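Local coordinates for protein diguanylate cyclase DosC (PDB 4ZVA) that senses oxygen through a haem-bearing globin domain and, as a diguanylate cyclase, makes the second messenger cyclic di-GMP from GTP, at residues A[81-84]-A[85-89]; A[64-67]-A[68-72]; A[51-54]-A[55-58]; A[89-92]-A[93-97]. All coordinates share one frame; numbering follows the deposited sequence.

How the contacts relate
From the N terminus, contact 3 (51-58) comes first, where the loop after helix 45-48 turns into helix 54-72; contact 2 (64-72) lies further along that same helix. The chain then enters helix 79-96, whose first part carries contact 1 (81-89) and whose last part carries contact 4 (89-97). Each contact is local and spans continuous sequence, so none closes a long loop and none nests or crosses; contacts 1 and 4 overlap at Val89. Contacts 1 and 2 touch, chiefly through Gln86 and Trp67, which ties the two helices together. Contacts 3 and 4 remain about 6 Å apart at their nearest atoms, yet all four meet on the haem.

Contact 1: A[81-84]-A[85-89]; sequences RLIQ and IQHTV. With HEM (protoporphyrin IX containing Fe), chain C.
Gln86 sets its CG opposite its own carbonyl carbon (chi1 -47°), and a second bend at chi2 (-48°) folds the carboxamide back over the preceding turn, onto the carbonyl of Leu82. This is a local set of i to i+3 and i to i+4 contacts within helix 79-96, which carries the haem-binding histidine of this globin fold. Leu82 O is gripped twice: Gln86 N approaches it at 3.1 Å, and Gln86 NE2 reaches Leu82 O, also at 3.1 Å, from the other face of the carbonyl plane in a more bent bond. Through the other branch of the amide, Gln86 OE1 accepts from the indole NE1 of Trp67 in helix 54-72, which fixes the rotation of the group. A leucine in place of Gln86 would probably leave the NE1 of the buried Trp67 without its acceptor and Leu82 O with one donor fewer. His87 repeats the double grip one residue on, its N and ND1 both donating to Ile83 O. Its ND1 lies 2.8 Å from Ile83 O in an almost straight bond (176°); the oxygen sits in the imidazole plane, while the donor stands above the plane of the carbonyl. The ring lies alongside Ile83, with His87 CE1 3.5 Å from Ile83 CG2. Leu82 and Ile85 lie side by side, with Leu82 CD2 3.9 Å from Ile85 CD1. Toward the haem, Val89 CG1 rests 3.5 Å from C1D of the porphyrin. A water links Gln84 to Thr88, donating to Gln84 OE1 at 3.1 Å and accepting from Thr88 OG1 at 2.8 Å.

Contact 2: A[64-67]-A[68-72]; sequences MERW and IINVL. With HEM (protoporphyrin IX containing Fe), chain C.
The backbone from Met64 to Val71 is regular alpha-helix, in which Ile68, Ile69, Asn70 and Val71 each donate an N-H to the carbonyl four residues earlier; Ile68 N to Met64 O measures 2.9 Å. Trp67 holds its CG on the far side of CA from the backbone N (chi1 -170°), which carries the indole out from the helix to the haem margin. There the ring is sandwiched. Over one face lies the vinyl carbon CBC of the haem, 3.4 Å from Trp67 CH2. Over the opposite face comes a methyl of Val71: its CG2 stands 3.4 Å from the centroid of the six-membered ring of Trp67 and only 8° off the ring normal, a well-centred CH-pi contact. In this protoglobin-type fold the helix, 54-72, runs past the haem on the side away from the iron-binding histidine, consistent with the distal E helix of globins. Met64, bent at chi2 and chi3, curls its thioether onto the porphyrin, with Met64 SD 3.5 Å from the pyrrole carbon C3C. Its methyl lies between the haem vinyl and Ile68, with Met64 CE 4.0 Å from Ile68 CD1. Trp67 and Ile68 both also touch Leu110 of helix 100-119, while Met64 reaches Ser34 of helix 16-43. On the outer side, Arg66 and Asn70 run side by side, with guanidinium and amide planes 44° apart. The alkyl part of the arginine makes this contact, Arg66 CG lying 3.3 Å from Asn70 ND2. Glu65 OE2 is hydrogen-bonded to His31 ND1, toward helix 16-43.

Contact 3: A[51-54]-A[55-58]; sequences LSNE and QVER. With HEM (protoporphyrin IX containing Fe), chain C.
Asn53 folds its side chain forward over Val56, with CG wedged between its own backbone N and carbonyl carbon, the crowded position (chi1 63°). That turn brings OD1 over the start of the helix, where it accepts from Val56 N at 2.9 Å. The bond is fairly straight at hydrogen (162°), but the donor stands 38° above the plane of the asparagine carbonyl. The amide crosses the valine at about a right angle, and Asn53 ND2 lies 3.4 Å from the methyl Val56 CG2. The main chain of Asn53 takes part as well: its O accepts from Glu57 N at 3.2 Å, starting the run of helical bonds that Arg58 N to Glu54 O continues. Val56 sends its two methyls different ways. While CG2 rests on the asparagine amide, Val56 CG1 reaches the haem methyl CMA at 3.5 Å. Leu51 approaches the same methyl from the loop, with Leu51 CD2 at 4.0 Å from CMA and, more loosely, 4.4 Å from Val56 CG1. Leu51 is backed by Tyr38 and Val41 of helix 16-43. Glu54 and Glu57 lie in the first turn, where the helix end would tend to favour negative charge; Glu57 OE2 also forms a salt bridge with Lys61. The arrangement is a classic asparagine N-cap, here opening helix 54-72 at the rim of the haem pocket of a globin domain.

Contact 4: A[89-92]-A[93-97]; sequences VAEV and HARIG. With HEM (protoporphyrin IX containing Fe), chain C.
Residues 89-96 form the last turns of helix 79-96, with His93 N bonded to Val89 O at 2.9 Å, and end in a Schellman motif whose C-prime residue is Gly97 (positive phi); Ile98 N pairs with His93 O and Gly97 N with Ala94 O. His93 lies alongside Val89 and binds the haem iron through NE2 at 2.2 Å, as the proximal ligand of a globin. The imidazole runs along the line joining two opposite pyrrole nitrogens, His93 CE1 3.2 Å from haem NC and His93 CD2 3.5 Å from haem NA. Val89 CG1, on the far side of CA from the backbone N (chi1 -179°), comes over the ring face, 3.8 Å from the His93 centroid, a CH-pi contact. With alanine in place of Val89, the methyls over the imidazole and against the porphyrin go, which would probably open a gap and hold the ring less firmly. Val92 CG1 and Ile96 CD1 meet at 4.1 Å. Outward, Glu91 OE1 and Arg95 NH2 form a salt bridge at 3.4 Å whose hydrogen bond is weak. Met146 of helix 125-147 packs on Val89, Ala90 and His93, while Phe50 touches Ile96 from a loop.

Contact 1: A[81-84]-A[85-89]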
# COMPACT_ATOMS: atom_id res chain seq x y z
N ARG A 81 -9.64 18.99 -3.85
CA ARG A 81 -10.53 18.87 -2.70
C ARG A 81 -10.19 17.65 -1.84
O ARG A 81 -10.27 17.70 -0.61
CB ARG A 81 -11.99 18.79 -3.16
CG ARG A 81 -13.00 19.02 -2.04
CD ARG A 81 -14.44 18.87 -2.50
NE ARG A 81 -14.89 17.48 -2.48
CZ ARG A 81 -15.02 16.71 -3.56
NH1 ARG A 81 -14.74 17.19 -4.76
NH2 ARG A 81 -15.44 15.46 -3.43
N LEU A 82 -9.82 16.56 -2.50
CA LEU A 82 -9.47 15.32 -1.80
C LEU A 82 -8.24 15.48 -0.93
O LEU A 82 -8.16 14.91 0.16
CB LEU A 82 -9.25 14.19 -2.80
CG LEU A 82 -10.53 13.65 -3.45
CD1 LEU A 82 -10.18 12.59 -4.46
CD2 LEU A 82 -11.47 13.11 -2.39
N ILE A 83 -7.27 16.25 -1.41
CA ILE A 83 -6.05 16.51 -0.65
C ILE A 83 -6.39 17.22 0.66
O ILE A 83 -5.89 16.85 1.72
CB ILE A 83 -5.05 17.35 -1.47
CG1 ILE A 83 -4.49 16.52 -2.63
CG2 ILE A 83 -3.92 17.84 -0.58
CD1 ILE A 83 -3.69 17.32 -3.62
N GLN A 84 -7.27 18.21 0.58
CA GLN A 84 -7.71 18.95 1.76
C GLN A 84 -8.42 18.05 2.75
O GLN A 84 -8.32 18.24 3.96
CB GLN A 84 -8.63 20.11 1.36
CG GLN A 84 -7.90 21.27 0.70
CD GLN A 84 -6.80 21.83 1.58
OE1 GLN A 84 -6.98 21.99 2.79
NE2 GLN A 84 -5.66 22.14 0.98
N ILE A 85 -9.15 17.06 2.23
CA ILE A 85 -9.84 16.10 3.08
C ILE A 85 -8.85 15.28 3.91
O ILE A 85 -9.04 15.10 5.11
CB ILE A 85 -10.72 15.14 2.24
CG1 ILE A 85 -11.88 15.91 1.60
CG2 ILE A 85 -11.24 14.00 3.10
CD1 ILE A 85 -12.79 15.05 0.76
N GLN A 86 -7.78 14.82 3.26
CA GLN A 86 -6.77 14.03 3.95
C GLN A 86 -6.09 14.84 5.05
O GLN A 86 -5.78 14.32 6.12
CB GLN A 86 -5.72 13.51 2.96
CG GLN A 86 -6.29 12.88 1.70
CD GLN A 86 -7.41 11.90 1.98
OE1 GLN A 86 -7.33 11.09 2.90
NE2 GLN A 86 -8.47 11.96 1.17
N HIS A 87 -5.86 16.12 4.77
CA HIS A 87 -5.30 17.03 5.77
C HIS A 87 -6.23 17.14 6.97
O HIS A 87 -5.77 17.13 8.12
CB HIS A 87 -5.05 18.41 5.16
CG HIS A 87 -3.80 18.49 4.34
ND1 HIS A 87 -3.74 18.04 3.04
CD2 HIS A 87 -2.57 18.96 4.63
CE1 HIS A 87 -2.52 18.23 2.57
NE2 HIS A 87 -1.79 18.79 3.52
N THR A 88 -7.53 17.26 6.71
CA THR A 88 -8.52 17.35 7.77
C THR A 88 -8.51 16.10 8.65
O THR A 88 -8.55 16.19 9.87
CB THR A 88 -9.94 17.56 7.21
OG1 THR A 88 -9.98 18.78 6.46
CG2 THR A 88 -10.96 17.62 8.33
N VAL A 89 -8.45 14.94 8.00
CA VAL A 89 -8.41 13.67 8.72
C VAL A 89 -7.13 13.55 9.53
O VAL A 89 -7.13 13.04 10.65
CB VAL A 89 -8.51 12.47 7.75
CG1 VAL A 89 -8.49 11.16 8.51
CG2 VAL A 89 -9.76 12.58 6.91
CHA HEM C . -11.68 10.06 12.32
CHB HEM C . -9.55 6.34 14.58
CHC HEM C . -7.51 5.06 10.39
CHD HEM C . -10.46 8.07 8.01
C1A HEM C . -11.32 9.16 13.30
C2A HEM C . -11.78 9.13 14.67
C3A HEM C . -11.19 8.10 15.28
C4A HEM C . -10.33 7.44 14.33
CMA HEM C . -11.39 7.68 16.76
CAA HEM C . -12.79 10.09 15.33
CBA HEM C . -14.13 10.03 14.59
CGA HEM C . -15.19 10.72 15.40
O1A HEM C . -15.08 10.74 16.65
O2A HEM C . -16.15 11.25 14.78
C1B HEM C . -8.83 5.65 13.64
C2B HEM C . -8.09 4.42 13.87
C3B HEM C . -7.52 4.06 12.70
C4B HEM C . -7.89 5.06 11.71
CMB HEM C . -8.03 3.71 15.24
CAB HEM C . -6.63 2.84 12.35
CBB HEM C . -6.32 1.85 13.19
C1C HEM C . -8.18 5.69 9.37
C2C HEM C . -8.08 5.39 7.96
C3C HEM C . -8.90 6.23 7.29
C4C HEM C . -9.54 7.07 8.28
CMC HEM C . -7.15 4.28 7.39
CAC HEM C . -9.18 6.35 5.78
CBC HEM C . -8.67 5.54 4.84
C1D HEM C . -11.07 8.89 8.93
C2D HEM C . -12.00 9.95 8.61
C3D HEM C . -12.38 10.58 9.96
C4D HEM C . -11.64 9.83 10.96
CMD HEM C . -12.50 10.34 7.21
CAD HEM C . -13.35 11.76 10.23
CBD HEM C . -12.83 13.01 9.54
CGD HEM C . -13.50 14.24 10.10
O1D HEM C . -13.39 15.32 9.48
O2D HEM C . -14.16 14.13 11.17
NA HEM C . -10.43 8.11 13.13
NB HEM C . -8.68 6.01 12.32
NC HEM C . -9.08 6.72 9.53
ND HEM C . -10.88 8.86 10.31
FE HEM C . -9.57 7.59 11.32
O HOH W 1 -8.47 20.82 5.23

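Contact 2: A[64-67]-A[68-72]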
# COMPACT_ATOMS: atom_id res chain seq x y z
N MET A 64 -15.91 6.72 7.18
CA MET A 64 -15.15 5.80 6.33
C MET A 64 -15.86 5.53 5.01
O MET A 64 -15.22 5.47 3.96
CB MET A 64 -14.89 4.48 7.06
CG MET A 64 -13.72 4.52 8.04
SD MET A 64 -12.13 4.82 7.24
CE MET A 64 -12.15 3.59 5.94
N GLU A 65 -17.18 5.37 5.05
CA GLU A 65 -17.96 5.16 3.84
C GLU A 65 -17.77 6.30 2.86
O GLU A 65 -17.55 6.09 1.67
CB GLU A 65 -19.45 5.03 4.16
CG GLU A 65 -19.90 3.65 4.58
CD GLU A 65 -21.41 3.50 4.49
OE1 GLU A 65 -21.99 3.88 3.45
OE2 GLU A 65 -22.01 3.01 5.46
N ARG A 66 -17.87 7.52 3.38
CA ARG A 66 -17.69 8.72 2.57
C ARG A 66 -16.27 8.79 2.03
O ARG A 66 -16.06 9.13 0.86
CB ARG A 66 -18.02 9.96 3.39
CG ARG A 66 -17.97 11.27 2.62
CD ARG A 66 -18.19 12.46 3.55
NE ARG A 66 -19.15 12.14 4.61
CZ ARG A 66 -18.83 12.08 5.90
NH1 ARG A 66 -17.59 12.33 6.30
NH2 ARG A 66 -19.76 11.78 6.80
N TRP A 67 -15.30 8.46 2.87
CA TRP A 67 -13.90 8.50 2.48
C TRP A 67 -13.62 7.55 1.33
O TRP A 67 -13.01 7.93 0.32
CB TRP A 67 -12.99 8.17 3.67
CG TRP A 67 -11.53 8.42 3.40
CD1 TRP A 67 -10.82 9.53 3.74
CD2 TRP A 67 -10.61 7.54 2.73
NE1 TRP A 67 -9.51 9.40 3.32
CE2 TRP A 67 -9.36 8.19 2.70
CE3 TRP A 67 -10.72 6.27 2.16
CZ2 TRP A 67 -8.23 7.61 2.13
CZ3 TRP A 67 -9.60 5.70 1.58
CH2 TRP A 67 -8.37 6.37 1.57
N ILE A 68 -14.06 6.30 1.48
CA ILE A 68 -13.84 5.26 0.48
C ILE A 68 -14.43 5.66 -0.87
O ILE A 68 -13.77 5.53 -1.90
CB ILE A 68 -14.44 3.92 0.94
CG1 ILE A 68 -13.65 3.38 2.14
CG2 ILE A 68 -14.42 2.91 -0.20
CD1 ILE A 68 -14.32 2.23 2.83
N ILE A 69 -15.66 6.15 -0.86
CA ILE A 69 -16.32 6.57 -2.09
C ILE A 69 -15.59 7.76 -2.73
O ILE A 69 -15.35 7.76 -3.93
CB ILE A 69 -17.79 6.95 -1.84
CG1 ILE A 69 -18.59 5.73 -1.39
CG2 ILE A 69 -18.42 7.53 -3.11
CD1 ILE A 69 -20.03 6.03 -1.03
N ASN A 70 -15.24 8.75 -1.92
CA ASN A 70 -14.57 9.94 -2.45
C ASN A 70 -13.24 9.62 -3.11
O ASN A 70 -12.95 10.10 -4.21
CB ASN A 70 -14.36 10.97 -1.34
CG ASN A 70 -15.63 11.72 -0.98
OD1 ASN A 70 -16.48 11.96 -1.84
ND2 ASN A 70 -15.77 12.09 0.29
N VAL A 71 -12.45 8.76 -2.47
CA VAL A 71 -11.13 8.42 -2.98
C VAL A 71 -11.19 7.56 -4.23
O VAL A 71 -10.54 7.86 -5.23
CB VAL A 71 -10.29 7.69 -1.90
CG1 VAL A 71 -9.04 7.08 -2.51
CG2 VAL A 71 -9.94 8.65 -0.78
N LEU A 72 -12.00 6.50 -4.20
CA LEU A 72 -12.05 5.56 -5.31
C LEU A 72 -12.82 6.11 -6.51
O LEU A 72 -12.67 5.61 -7.63
CB LEU A 72 -12.64 4.23 -4.86
CG LEU A 72 -11.80 3.48 -3.82
CD1 LEU A 72 -12.38 2.11 -3.51
CD2 LEU A 72 -10.35 3.36 -4.29
CHA HEM C . -11.68 10.06 12.32
CHB HEM C . -9.55 6.34 14.58
CHC HEM C . -7.51 5.06 10.39
CHD HEM C . -10.46 8.07 8.01
C1A HEM C . -11.32 9.16 13.30
C2A HEM C . -11.78 9.13 14.67
C3A HEM C . -11.19 8.10 15.28
C4A HEM C . -10.33 7.44 14.33
CMA HEM C . -11.39 7.68 16.76
CAA HEM C . -12.79 10.09 15.33
CBA HEM C . -14.13 10.03 14.59
CGA HEM C . -15.19 10.72 15.40
O1A HEM C . -15.08 10.74 16.65
O2A HEM C . -16.15 11.25 14.78
C1B HEM C . -8.83 5.65 13.64
C2B HEM C . -8.09 4.42 13.87
C3B HEM C . -7.52 4.06 12.70
C4B HEM C . -7.89 5.06 11.71
CMB HEM C . -8.03 3.71 15.24
CAB HEM C . -6.63 2.84 12.35
CBB HEM C . -6.32 1.85 13.19
C1C HEM C . -8.18 5.69 9.37
C2C HEM C . -8.08 5.39 7.96
C3C HEM C . -8.90 6.23 7.29
C4C HEM C . -9.54 7.07 8.28
CMC HEM C . -7.15 4.28 7.39
CAC HEM C . -9.18 6.35 5.78
CBC HEM C . -8.67 5.54 4.84
C1D HEM C . -11.07 8.89 8.93
C2D HEM C . -12.00 9.95 8.61
C3D HEM C . -12.38 10.58 9.96
C4D HEM C . -11.64 9.83 10.96
CMD HEM C . -12.50 10.34 7.21
CAD HEM C . -13.35 11.76 10.23
CBD HEM C . -12.83 13.01 9.54
CGD HEM C . -13.50 14.24 10.10
O1D HEM C . -13.39 15.32 9.48
O2D HEM C . -14.16 14.13 11.17
NA HEM C . -10.43 8.11 13.13
NB HEM C . -8.68 6.01 12.32
NC HEM C . -9.08 6.72 9.53
ND HEM C . -10.88 8.86 10.31
FE HEM C . -9.57 7.59 11.32

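Contact 3: A[51-54]-A[55-58]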
# COMPACT_ATOMS: atom_id res chain seq x y z
N LEU A 51 -11.20 3.55 20.13
CA LEU A 51 -12.56 3.18 19.78
C LEU A 51 -13.26 2.60 21.00
O LEU A 51 -13.37 1.39 21.15
CB LEU A 51 -12.55 2.16 18.64
CG LEU A 51 -11.56 2.43 17.50
CD1 LEU A 51 -11.53 1.28 16.51
CD2 LEU A 51 -11.90 3.74 16.79
N SER A 52 -13.73 3.48 21.88
CA SER A 52 -14.21 3.06 23.19
C SER A 52 -15.69 3.36 23.44
O SER A 52 -16.21 3.03 24.51
CB SER A 52 -13.37 3.72 24.28
OG SER A 52 -12.01 3.34 24.18
N ASN A 53 -16.37 3.96 22.48
CA ASN A 53 -17.78 4.26 22.65
C ASN A 53 -18.56 4.21 21.34
O ASN A 53 -17.97 4.30 20.25
CB ASN A 53 -17.96 5.63 23.31
CG ASN A 53 -17.43 6.76 22.46
OD1 ASN A 53 -18.14 7.29 21.60
ND2 ASN A 53 -16.18 7.13 22.68
N GLU A 54 -19.87 4.07 21.45
CA GLU A 54 -20.73 3.90 20.29
C GLU A 54 -20.86 5.15 19.43
O GLU A 54 -21.16 5.07 18.25
CB GLU A 54 -22.12 3.44 20.73
CG GLU A 54 -22.14 2.04 21.32
CD GLU A 54 -23.54 1.57 21.66
OE1 GLU A 54 -24.50 2.33 21.41
OE2 GLU A 54 -23.68 0.44 22.17
N GLN A 55 -20.62 6.32 20.03
CA GLN A 55 -20.71 7.57 19.29
C GLN A 55 -19.56 7.72 18.30
O GLN A 55 -19.76 8.10 17.14
CB GLN A 55 -20.73 8.76 20.26
CG GLN A 55 -20.69 10.13 19.58
CD GLN A 55 -21.95 10.44 18.80
OE1 GLN A 55 -22.99 9.80 18.98
NE2 GLN A 55 -21.87 11.44 17.93
N VAL A 56 -18.35 7.41 18.75
CA VAL A 56 -17.17 7.43 17.89
C VAL A 56 -17.26 6.36 16.79
O VAL A 56 -16.99 6.64 15.62
CB VAL A 56 -15.88 7.21 18.71
CG1 VAL A 56 -14.70 6.93 17.79
CG2 VAL A 56 -15.60 8.42 19.58
N GLU A 57 -17.65 5.15 17.19
CA GLU A 57 -17.81 4.03 16.27
C GLU A 57 -18.75 4.38 15.13
O GLU A 57 -18.44 4.19 13.95
CB GLU A 57 -18.36 2.82 17.02
CG GLU A 57 -18.86 1.71 16.13
CD GLU A 57 -19.42 0.55 16.92
OE1 GLU A 57 -19.33 0.57 18.16
OE2 GLU A 57 -19.96 -0.39 16.29
N ARG A 58 -19.91 4.91 15.51
CA ARG A 58 -20.96 5.29 14.59
C ARG A 58 -20.53 6.38 13.61
O ARG A 58 -20.81 6.29 12.41
CB ARG A 58 -22.17 5.74 15.42
CG ARG A 58 -23.43 6.07 14.66
CD ARG A 58 -24.49 6.45 15.69
NE ARG A 58 -25.68 7.05 15.11
CZ ARG A 58 -25.82 8.37 14.96
NH1 ARG A 58 -24.84 9.18 15.34
NH2 ARG A 58 -26.93 8.87 14.44
CHA HEM C . -11.68 10.06 12.32
CHB HEM C . -9.55 6.34 14.58
CHC HEM C . -7.51 5.06 10.39
CHD HEM C . -10.46 8.07 8.01
C1A HEM C . -11.32 9.16 13.30
C2A HEM C . -11.78 9.13 14.67
C3A HEM C . -11.19 8.10 15.28
C4A HEM C . -10.33 7.44 14.33
CMA HEM C . -11.39 7.68 16.76
CAA HEM C . -12.79 10.09 15.33
CBA HEM C . -14.13 10.03 14.59
CGA HEM C . -15.19 10.72 15.40
O1A HEM C . -15.08 10.74 16.65
O2A HEM C . -16.15 11.25 14.78
C1B HEM C . -8.83 5.65 13.64
C2B HEM C . -8.09 4.42 13.87
C3B HEM C . -7.52 4.06 12.70
C4B HEM C . -7.89 5.06 11.71
CMB HEM C . -8.03 3.71 15.24
CAB HEM C . -6.63 2.84 12.35
CBB HEM C . -6.32 1.85 13.19
C1C HEM C . -8.18 5.69 9.37
C2C HEM C . -8.08 5.39 7.96
C3C HEM C . -8.90 6.23 7.29
C4C HEM C . -9.54 7.07 8.28
CMC HEM C . -7.15 4.28 7.39
CAC HEM C . -9.18 6.35 5.78
CBC HEM C . -8.67 5.54 4.84
C1D HEM C . -11.07 8.89 8.93
C2D HEM C . -12.00 9.95 8.61
C3D HEM C . -12.38 10.58 9.96
C4D HEM C . -11.64 9.83 10.96
CMD HEM C . -12.50 10.34 7.21
CAD HEM C . -13.35 11.76 10.23
CBD HEM C . -12.83 13.01 9.54
CGD HEM C . -13.50 14.24 10.10
O1D HEM C . -13.39 15.32 9.48
O2D HEM C . -14.16 14.13 11.17
NA HEM C . -10.43 8.11 13.13
NB HEM C . -8.68 6.01 12.32
NC HEM C . -9.08 6.72 9.53
ND HEM C . -10.88 8.86 10.31
FE HEM C . -9.57 7.59 11.32

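Contact 4: A[89-92]-A[93-97]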
# COMPACT_ATOMS: atom_id res chain seq x y z
N VAL A 89 -8.45 14.94 8.00
CA VAL A 89 -8.41 13.67 8.72
C VAL A 89 -7.13 13.55 9.53
O VAL A 89 -7.13 13.04 10.65
CB VAL A 89 -8.51 12.47 7.75
CG1 VAL A 89 -8.49 11.16 8.51
CG2 VAL A 89 -9.76 12.58 6.91
N ALA A 90 -6.04 14.04 8.95
CA ALA A 90 -4.75 14.05 9.63
C ALA A 90 -4.82 14.88 10.91
O ALA A 90 -4.31 14.47 11.95
CB ALA A 90 -3.67 14.58 8.70
N GLU A 91 -5.47 16.03 10.82
CA GLU A 91 -5.67 16.90 11.97
C GLU A 91 -6.44 16.18 13.08
O GLU A 91 -6.06 16.24 14.25
CB GLU A 91 -6.43 18.17 11.57
CG GLU A 91 -5.68 19.09 10.61
CD GLU A 91 -6.53 20.25 10.13
OE1 GLU A 91 -7.66 20.41 10.63
OE2 GLU A 91 -6.07 21.01 9.25
N VAL A 92 -7.51 15.50 12.70
CA VAL A 92 -8.33 14.75 13.65
C VAL A 92 -7.53 13.64 14.33
O VAL A 92 -7.59 13.48 15.55
CB VAL A 92 -9.57 14.13 12.96
CG1 VAL A 92 -10.37 13.30 13.95
CG2 VAL A 92 -10.44 15.22 12.36
N HIS A 93 -6.78 12.89 13.53
CA HIS A 93 -5.93 11.83 14.04
C HIS A 93 -4.85 12.38 14.98
O HIS A 93 -4.51 11.75 15.98
CB HIS A 93 -5.27 11.06 12.89
CG HIS A 93 -6.20 10.15 12.15
ND1 HIS A 93 -5.90 9.63 10.91
CD2 HIS A 93 -7.42 9.67 12.48
CE1 HIS A 93 -6.90 8.86 10.51
NE2 HIS A 93 -7.84 8.87 11.44
N ALA A 94 -4.33 13.55 14.64
CA ALA A 94 -3.30 14.20 15.45
C ALA A 94 -3.84 14.63 16.81
O ALA A 94 -3.19 14.41 17.84
CB ALA A 94 -2.72 15.40 14.71
N ARG A 95 -5.03 15.22 16.82
CA ARG A 95 -5.63 15.72 18.06
C ARG A 95 -5.95 14.59 19.03
O ARG A 95 -5.69 14.69 20.23
CB ARG A 95 -6.90 16.51 17.77
CG ARG A 95 -6.67 17.79 16.97
CD ARG A 95 -7.93 18.64 16.92
NE ARG A 95 -7.81 19.72 15.95
CZ ARG A 95 -8.39 19.72 14.75
NH1 ARG A 95 -9.14 18.69 14.38
NH2 ARG A 95 -8.23 20.75 13.93
N ILE A 96 -6.50 13.50 18.50
CA ILE A 96 -6.83 12.34 19.32
C ILE A 96 -5.56 11.67 19.85
O ILE A 96 -5.56 11.11 20.95
CB ILE A 96 -7.68 11.32 18.52
CG1 ILE A 96 -8.95 11.99 18.01
CG2 ILE A 96 -8.03 10.11 19.37
CD1 ILE A 96 -9.92 11.05 17.35
N GLY A 97 -4.49 11.74 19.07
CA GLY A 97 -3.22 11.16 19.48
C GLY A 97 -3.02 9.76 18.93
O GLY A 97 -2.54 8.87 19.64
CHA HEM C . -11.68 10.06 12.32
CHB HEM C . -9.55 6.34 14.58
CHC HEM C . -7.51 5.06 10.39
CHD HEM C . -10.46 8.07 8.01
C1A HEM C . -11.32 9.16 13.30
C2A HEM C . -11.78 9.13 14.67
C3A HEM C . -11.19 8.10 15.28
C4A HEM C . -10.33 7.44 14.33
CMA HEM C . -11.39 7.68 16.76
CAA HEM C . -12.79 10.09 15.33
CBA HEM C . -14.13 10.03 14.59
CGA HEM C . -15.19 10.72 15.40
O1A HEM C . -15.08 10.74 16.65
O2A HEM C . -16.15 11.25 14.78
C1B HEM C . -8.83 5.65 13.64
C2B HEM C . -8.09 4.42 13.87
C3B HEM C . -7.52 4.06 12.70
C4B HEM C . -7.89 5.06 11.71
CMB HEM C . -8.03 3.71 15.24
CAB HEM C . -6.63 2.84 12.35
CBB HEM C . -6.32 1.85 13.19
C1C HEM C . -8.18 5.69 9.37
C2C HEM C . -8.08 5.39 7.96
C3C HEM C . -8.90 6.23 7.29
C4C HEM C . -9.54 7.07 8.28
CMC HEM C . -7.15 4.28 7.39
CAC HEM C . -9.18 6.35 5.78
CBC HEM C . -8.67 5.54 4.84
C1D HEM C . -11.07 8.89 8.93
C2D HEM C . -12.00 9.95 8.61
C3D HEM C . -12.38 10.58 9.96
C4D HEM C . -11.64 9.83 10.96
CMD HEM C . -12.50 10.34 7.21
CAD HEM C . -13.35 11.76 10.23
CBD HEM C . -12.83 13.01 9.54
CGD HEM C . -13.50 14.24 10.10
O1D HEM C . -13.39 15.32 9.48
O2D HEM C . -14.16 14.13 11.17
NA HEM C . -10.43 8.11 13.13
NB HEM C . -8.68 6.01 12.32
NC HEM C . -9.08 6.72 9.53
ND HEM C . -10.88 8.86 10.31
FE HEM C . -9.57 7.59 11.32